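Local structure of Aureochrome1 (Vaucheria frigida, 3UE6) at residues Q42-S54 with I60-G72. The protein probably senses blue light through a flavin mononucleotide bound in its LOV domain, a member of the PAS family, and passes the signal on. Sequence-based numbering, arbitrary orientation.
Sequences QMAQQNFVITDAS and IVYASRGFLTLTG. With FMN (flavin mononucleotide), chain G.
Phe48 and Ser64 hold each other at the point where strand 60-63 gives way to helix 65-71. The Ser64 N-H donates almost straight to Phe48 O (3.1 Å), and Ser64 OG accepts from Phe48 N at 2.8 Å while donating to Gln46 O from above that carbonyl's plane. Phe48 CG is held between its own backbone N and carbonyl carbon (chi1 65°), which folds the ring back over Ser64, whose CB sits over one ring face, 3.8 Å from the centroid; CE1 meets the edge of the Tyr62 ring at CE2 (3.8 Å). Cutting Phe48 back to an alanine would probably leave Ser64 CB and the edge of the Tyr62 ring without their aromatic neighbour. Packing is close on the flavin side too: Val49 CG1 stands over the centre of the Phe67 ring (3.6 Å), with Thr71 CG2 against the opposite face, while Val49 CG2 and Thr51 CG2 turn to the flavin, the latter 3.5 Å from C7M. The polar margin is looser: one water bridges Gln46 OE1, Tyr62 OH and Arg65 N, and Gln46 NE2 bonds to Leu132 of the second subunit. Farther along, Ile50 O accepts from Val61 N (2.8 Å) and only weakly from Tyr62 N, a classic bulge in the antiparallel pair. This hairpin, running directly into a helix beside the flavin, is the opening beta-beta-alpha unit of the PAS/LOV fold.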
loop_
_atom_site.group_PDB
_atom_site.type_symbol
_atom_site.label_atom_id
_atom_site.label_comp_id
_atom_site.label_asym_id
_atom_site.label_seq_id
_atom_site.Cartn_x
_atom_site.Cartn_y
_atom_site.Cartn_z
ATOM N N GLN A 42 -0.364 1.359 -7.837
ATOM C CA GLN A 42 -1.003 1.927 -9.018
ATOM C C GLN A 42 -0.620 1.191 -10.298
ATOM O O GLN A 42 -1.345 1.247 -11.289
ATOM C CB GLN A 42 -0.687 3.416 -9.135
ATOM C CG GLN A 42 -1.357 4.264 -8.074
ATOM C CD GLN A 42 -1.019 5.734 -8.210
ATOM O OE1 GLN A 42 0.144 6.101 -8.381
ATOM N NE2 GLN A 42 -2.036 6.585 -8.138
ATOM N N MET A 43 0.526 0.518 -10.279
ATOM C CA MET A 43 0.884 -0.385 -11.365
ATOM C C MET A 43 0.155 -1.700 -11.132
ATOM O O MET A 43 -0.053 -2.490 -12.056
ATOM C CB MET A 43 2.400 -0.606 -11.433
ATOM C CG MET A 43 3.001 -1.202 -10.172
ATOM S SD MET A 43 3.691 -2.852 -10.399
ATOM C CE MET A 43 5.186 -2.470 -11.300
ATOM N N ALA A 44 -0.225 -1.926 -9.879
ATOM C CA ALA A 44 -1.081 -3.042 -9.522
ATOM C C ALA A 44 -2.503 -2.665 -9.883
ATOM O O ALA A 44 -3.031 -1.666 -9.400
ATOM C CB ALA A 44 -0.976 -3.332 -8.037
ATOM N N GLN A 45 -3.121 -3.454 -10.747
ATOM C CA GLN A 45 -4.470 -3.140 -11.188
ATOM C C GLN A 45 -5.486 -3.822 -10.284
ATOM O O GLN A 45 -6.235 -4.708 -10.699
ATOM C CB GLN A 45 -4.647 -3.491 -12.664
ATOM C CG GLN A 45 -3.785 -2.602 -13.550
ATOM C CD GLN A 45 -3.874 -2.940 -15.016
ATOM O OE1 GLN A 45 -3.605 -4.070 -15.426
ATOM N NE2 GLN A 45 -4.247 -1.954 -15.824
ATOM N N GLN A 46 -5.481 -3.379 -9.030
ATOM C CA GLN A 46 -6.294 -3.960 -7.972
ATOM C C GLN A 46 -5.910 -5.395 -7.621
ATOM O O GLN A 46 -6.664 -6.087 -6.943
ATOM C CB GLN A 46 -7.788 -3.840 -8.281
ATOM C CG GLN A 46 -8.406 -2.548 -7.761
ATOM C CD GLN A 46 -8.252 -2.401 -6.255
ATOM O OE1 GLN A 46 -8.370 -3.374 -5.508
ATOM N NE2 GLN A 46 -7.985 -1.182 -5.804
ATOM N N ASN A 47 -4.740 -5.845 -8.068
ATOM C CA ASN A 47 -4.217 -7.131 -7.609
ATOM C C ASN A 47 -3.012 -6.945 -6.697
ATOM O O ASN A 47 -1.873 -6.884 -7.163
ATOM C CB ASN A 47 -3.831 -8.040 -8.778
ATOM C CG ASN A 47 -4.987 -8.315 -9.711
ATOM O OD1 ASN A 47 -6.148 -8.335 -9.298
ATOM N ND2 ASN A 47 -4.676 -8.525 -10.983
ATOM N N PHE A 48 -3.256 -6.852 -5.396
ATOM C CA PHE A 48 -2.155 -6.699 -4.459
ATOM C C PHE A 48 -2.473 -7.254 -3.081
ATOM O O PHE A 48 -3.625 -7.545 -2.757
ATOM C CB PHE A 48 -1.741 -5.228 -4.352
ATOM C CG PHE A 48 -2.803 -4.336 -3.769
ATOM C CD1 PHE A 48 -2.884 -4.137 -2.398
ATOM C CD2 PHE A 48 -3.716 -3.692 -4.590
ATOM C CE1 PHE A 48 -3.861 -3.312 -1.856
ATOM C CE2 PHE A 48 -4.693 -2.865 -4.055
ATOM C CZ PHE A 48 -4.766 -2.675 -2.686
ATOM N N VAL A 49 -1.426 -7.404 -2.277
ATOM C CA VAL A 49 -1.577 -7.771 -0.877
ATOM C C VAL A 49 -0.654 -6.926 0.000
ATOM O O VAL A 49 0.287 -6.298 -0.491
ATOM C CB VAL A 49 -1.286 -9.269 -0.640
ATOM C CG1 VAL A 49 -2.236 -10.139 -1.460
ATOM C CG2 VAL A 49 0.156 -9.583 -0.990
ATOM N N ILE A 50 -0.942 -6.905 1.296
ATOM C CA ILE A 50 -0.057 -6.290 2.275
ATOM C C ILE A 50 0.270 -7.324 3.342
ATOM O O ILE A 50 -0.630 -7.950 3.901
ATOM C CB ILE A 50 -0.715 -5.096 2.983
ATOM C CG1 ILE A 50 -1.331 -4.123 1.978
ATOM C CG2 ILE A 50 0.307 -4.380 3.858
ATOM C CD1 ILE A 50 -0.329 -3.203 1.319
ATOM N N THR A 51 1.554 -7.509 3.623
ATOM C CA THR A 51 1.971 -8.413 4.688
ATOM C C THR A 51 2.542 -7.633 5.862
ATOM O O THR A 51 2.996 -6.502 5.702
ATOM C CB THR A 51 3.014 -9.421 4.193
ATOM O OG1 THR A 51 4.232 -8.733 3.887
ATOM C CG2 THR A 51 2.507 -10.143 2.959
ATOM N N ASP A 52 2.508 -8.247 7.040
ATOM C CA ASP A 52 3.097 -7.656 8.231
ATOM C C ASP A 52 4.392 -8.382 8.569
ATOM O O ASP A 52 4.370 -9.533 9.006
ATOM C CB ASP A 52 2.124 -7.746 9.406
ATOM C CG ASP A 52 2.525 -6.860 10.566
ATOM O OD1 ASP A 52 3.739 -6.627 10.752
ATOM O OD2 ASP A 52 1.619 -6.392 11.289
ATOM N N ALA A 53 5.521 -7.709 8.365
ATOM C CA ALA A 53 6.821 -8.331 8.589
ATOM C C ALA A 53 7.132 -8.565 10.070
ATOM O O ALA A 53 7.939 -9.430 10.407
ATOM C CB ALA A 53 7.922 -7.503 7.938
ATOM N N SER A 54 6.491 -7.795 10.947
ATOM C CA SER A 54 6.744 -7.896 12.385
ATOM C C SER A 54 6.081 -9.133 12.971
ATOM O O SER A 54 6.435 -9.589 14.059
ATOM C CB SER A 54 6.235 -6.649 13.112
ATOM O OG SER A 54 4.816 -6.605 13.127
ATOM N N ILE A 60 -0.291 -12.316 5.507
ATOM C CA ILE A 60 -1.149 -11.355 4.824
ATOM C C ILE A 60 -2.088 -10.677 5.810
ATOM O O ILE A 60 -2.701 -11.337 6.651
ATOM C CB ILE A 60 -2.020 -12.040 3.757
ATOM C CG1 ILE A 60 -1.154 -12.651 2.654
ATOM C CG2 ILE A 60 -3.023 -11.056 3.170
ATOM C CD1 ILE A 60 -1.960 -13.381 1.597
ATOM N N VAL A 61 -2.220 -9.360 5.694
ATOM C CA VAL A 61 -3.101 -8.615 6.586
ATOM C C VAL A 61 -4.117 -7.773 5.811
ATOM O O VAL A 61 -5.061 -7.233 6.388
ATOM C CB VAL A 61 -2.308 -7.751 7.582
ATOM C CG1 VAL A 61 -1.632 -8.643 8.617
ATOM C CG2 VAL A 61 -1.274 -6.898 6.854
ATOM N N TYR A 62 -3.914 -7.667 4.502
ATOM C CA TYR A 62 -4.944 -7.153 3.608
ATOM C C TYR A 62 -4.760 -7.717 2.201
ATOM O O TYR A 62 -3.635 -7.952 1.763
ATOM C CB TYR A 62 -4.971 -5.621 3.583
ATOM C CG TYR A 62 -6.038 -5.084 2.648
ATOM C CD1 TYR A 62 -7.320 -4.810 3.105
ATOM C CD2 TYR A 62 -5.767 -4.881 1.301
ATOM C CE1 TYR A 62 -8.301 -4.339 2.249
ATOM C CE2 TYR A 62 -6.737 -4.411 0.438
ATOM C CZ TYR A 62 -8.002 -4.139 0.916
ATOM O OH TYR A 62 -8.967 -3.670 0.055
ATOM N N ALA A 63 -5.870 -7.934 1.501
ATOM C CA ALA A 63 -5.831 -8.409 0.120
ATOM C C ALA A 63 -6.931 -7.745 -0.710
ATOM O O ALA A 63 -8.090 -7.693 -0.290
ATOM C CB ALA A 63 -5.962 -9.924 0.072
ATOM N N SER A 64 -6.562 -7.229 -1.880
ATOM C CA SER A 64 -7.509 -6.513 -2.730
ATOM C C SER A 64 -8.505 -7.477 -3.358
ATOM O O SER A 64 -8.214 -8.663 -3.512
ATOM C CB SER A 64 -6.776 -5.719 -3.812
ATOM O OG SER A 64 -5.935 -6.550 -4.587
ATOM N N ARG A 65 -9.682 -6.974 -3.720
ATOM C CA ARG A 65 -10.703 -7.831 -4.315
ATOM C C ARG A 65 -10.186 -8.429 -5.616
ATOM O O ARG A 65 -10.579 -9.527 -6.004
ATOM C CB ARG A 65 -12.001 -7.062 -4.567
ATOM C CG ARG A 65 -11.922 -6.077 -5.715
ATOM C CD ARG A 65 -13.303 -5.720 -6.258
ATOM N NE ARG A 65 -14.020 -4.770 -5.412
ATOM C CZ ARG A 65 -14.891 -3.877 -5.871
ATOM N NH1 ARG A 65 -15.146 -3.805 -7.169
ATOM N NH2 ARG A 65 -15.504 -3.053 -5.036
ATOM N N GLY A 66 -9.300 -7.701 -6.287
ATOM C CA GLY A 66 -8.733 -8.169 -7.537
ATOM C C GLY A 66 -7.931 -9.428 -7.302
ATOM O O GLY A 66 -8.008 -10.385 -8.072
ATOM N N PHE A 67 -7.161 -9.420 -6.221
ATOM C CA PHE A 67 -6.366 -10.570 -5.832
ATOM C C PHE A 67 -7.239 -11.778 -5.480
ATOM O O PHE A 67 -6.923 -12.907 -5.841
ATOM C CB PHE A 67 -5.476 -10.215 -4.649
ATOM C CG PHE A 67 -4.688 -11.376 -4.124
ATOM C CD1 PHE A 67 -3.407 -11.621 -4.585
ATOM C CD2 PHE A 67 -5.226 -12.225 -3.168
ATOM C CE1 PHE A 67 -2.676 -12.692 -4.105
ATOM C CE2 PHE A 67 -4.503 -13.294 -2.689
ATOM C CZ PHE A 67 -3.226 -13.530 -3.155
ATOM N N LEU A 68 -8.331 -11.540 -4.765
ATOM C CA LEU A 68 -9.250 -12.618 -4.425
ATOM C C LEU A 68 -9.784 -13.279 -5.693
ATOM O O LEU A 68 -9.787 -14.501 -5.809
ATOM C CB LEU A 68 -10.407 -12.119 -3.554
ATOM C CG LEU A 68 -10.059 -11.558 -2.179
ATOM C CD1 LEU A 68 -11.328 -11.274 -1.385
ATOM C CD2 LEU A 68 -9.153 -12.511 -1.409
ATOM N N THR A 69 -10.223 -12.466 -6.648
ATOM C CA THR A 69 -10.834 -12.995 -7.862
ATOM C C THR A 69 -9.804 -13.610 -8.806
ATOM O O THR A 69 -10.142 -14.453 -9.640
ATOM C CB THR A 69 -11.664 -11.932 -8.603
ATOM O OG1 THR A 69 -10.798 -10.921 -9.130
ATOM C CG2 THR A 69 -12.673 -11.297 -7.658
ATOM N N LEU A 70 -8.553 -13.188 -8.679
ATOM C CA LEU A 70 -7.491 -13.735 -9.510
ATOM C C LEU A 70 -7.063 -15.106 -9.008
ATOM O O LEU A 70 -6.815 -16.020 -9.798
ATOM C CB LEU A 70 -6.292 -12.794 -9.523
ATOM C CG LEU A 70 -4.996 -13.424 -10.026
ATOM C CD1 LEU A 70 -4.973 -13.478 -11.546
ATOM C CD2 LEU A 70 -3.801 -12.649 -9.491
ATOM N N THR A 71 -6.976 -15.238 -7.689
ATOM C CA THR A 71 -6.497 -16.465 -7.062
ATOM C C THR A 71 -7.613 -17.486 -6.832
ATOM O O THR A 71 -7.385 -18.695 -6.911
ATOM C CB THR A 71 -5.800 -16.173 -5.722
ATOM O OG1 THR A 71 -6.694 -15.453 -4.863
ATOM C CG2 THR A 71 -4.545 -15.351 -5.949
ATOM N N GLY A 72 -8.813 -16.998 -6.537
ATOM C CA GLY A 72 -9.949 -17.867 -6.303
ATOM C C GLY A 72 -10.211 -18.151 -4.836
ATOM O O GLY A 72 -11.082 -18.952 -4.498
HETATM N N1 FMN G . 5.076 -16.016 -3.826
HETATM C C2 FMN G . 4.367 -16.513 -4.900
HETATM O O2 FMN G . 4.666 -17.608 -5.381
HETATM N N3 FMN G . 3.327 -15.782 -5.433
HETATM C C4 FMN G . 2.987 -14.560 -4.899
HETATM O O4 FMN G . 2.060 -13.911 -5.372
HETATM C C4A FMN G . 3.698 -14.059 -3.815
HETATM N N5 FMN G . 3.373 -12.832 -3.262
HETATM C C5A FMN G . 4.088 -12.342 -2.189
HETATM C C6 FMN G . 3.754 -11.111 -1.643
HETATM C C7 FMN G . 4.465 -10.603 -0.562
HETATM C C7M FMN G . 4.097 -9.268 0.023
HETATM C C8 FMN G . 5.516 -11.338 -0.027
HETATM C C8M FMN G . 6.281 -10.788 1.139
HETATM C C9 FMN G . 5.852 -12.572 -0.574
HETATM C C9A FMN G . 5.138 -13.079 -1.658
HETATM N N10 FMN G . 5.450 -14.313 -2.207
HETATM C C10 FMN G . 4.745 -14.794 -3.284
HETATM C "C1'" FMN G . 6.588 -15.139 -1.687
HETATM C "C2'" FMN G . 6.229 -16.065 -0.537
HETATM O "O2'" FMN G . 5.400 -15.398 0.382
HETATM C "C3'" FMN G . 7.521 -16.513 0.140
HETATM O "O3'" FMN G . 8.229 -15.401 0.643
HETATM C "C4'" FMN G . 8.388 -17.273 -0.858
HETATM O "O4'" FMN G . 7.701 -18.433 -1.266
HETATM C "C5'" FMN G . 9.743 -17.681 -0.288
HETATM O "O5'" FMN G . 9.604 -18.082 1.058
HETATM P P FMN G . 9.622 -19.635 1.488
HETATM O O1P FMN G . 8.419 -20.301 0.862
HETATM O O2P FMN G . 9.528 -19.756 2.988
HETATM O O3P FMN G . 10.882 -20.317 1.015
HETATM O O HOH W 1 -10.058 -4.090 -2.918
#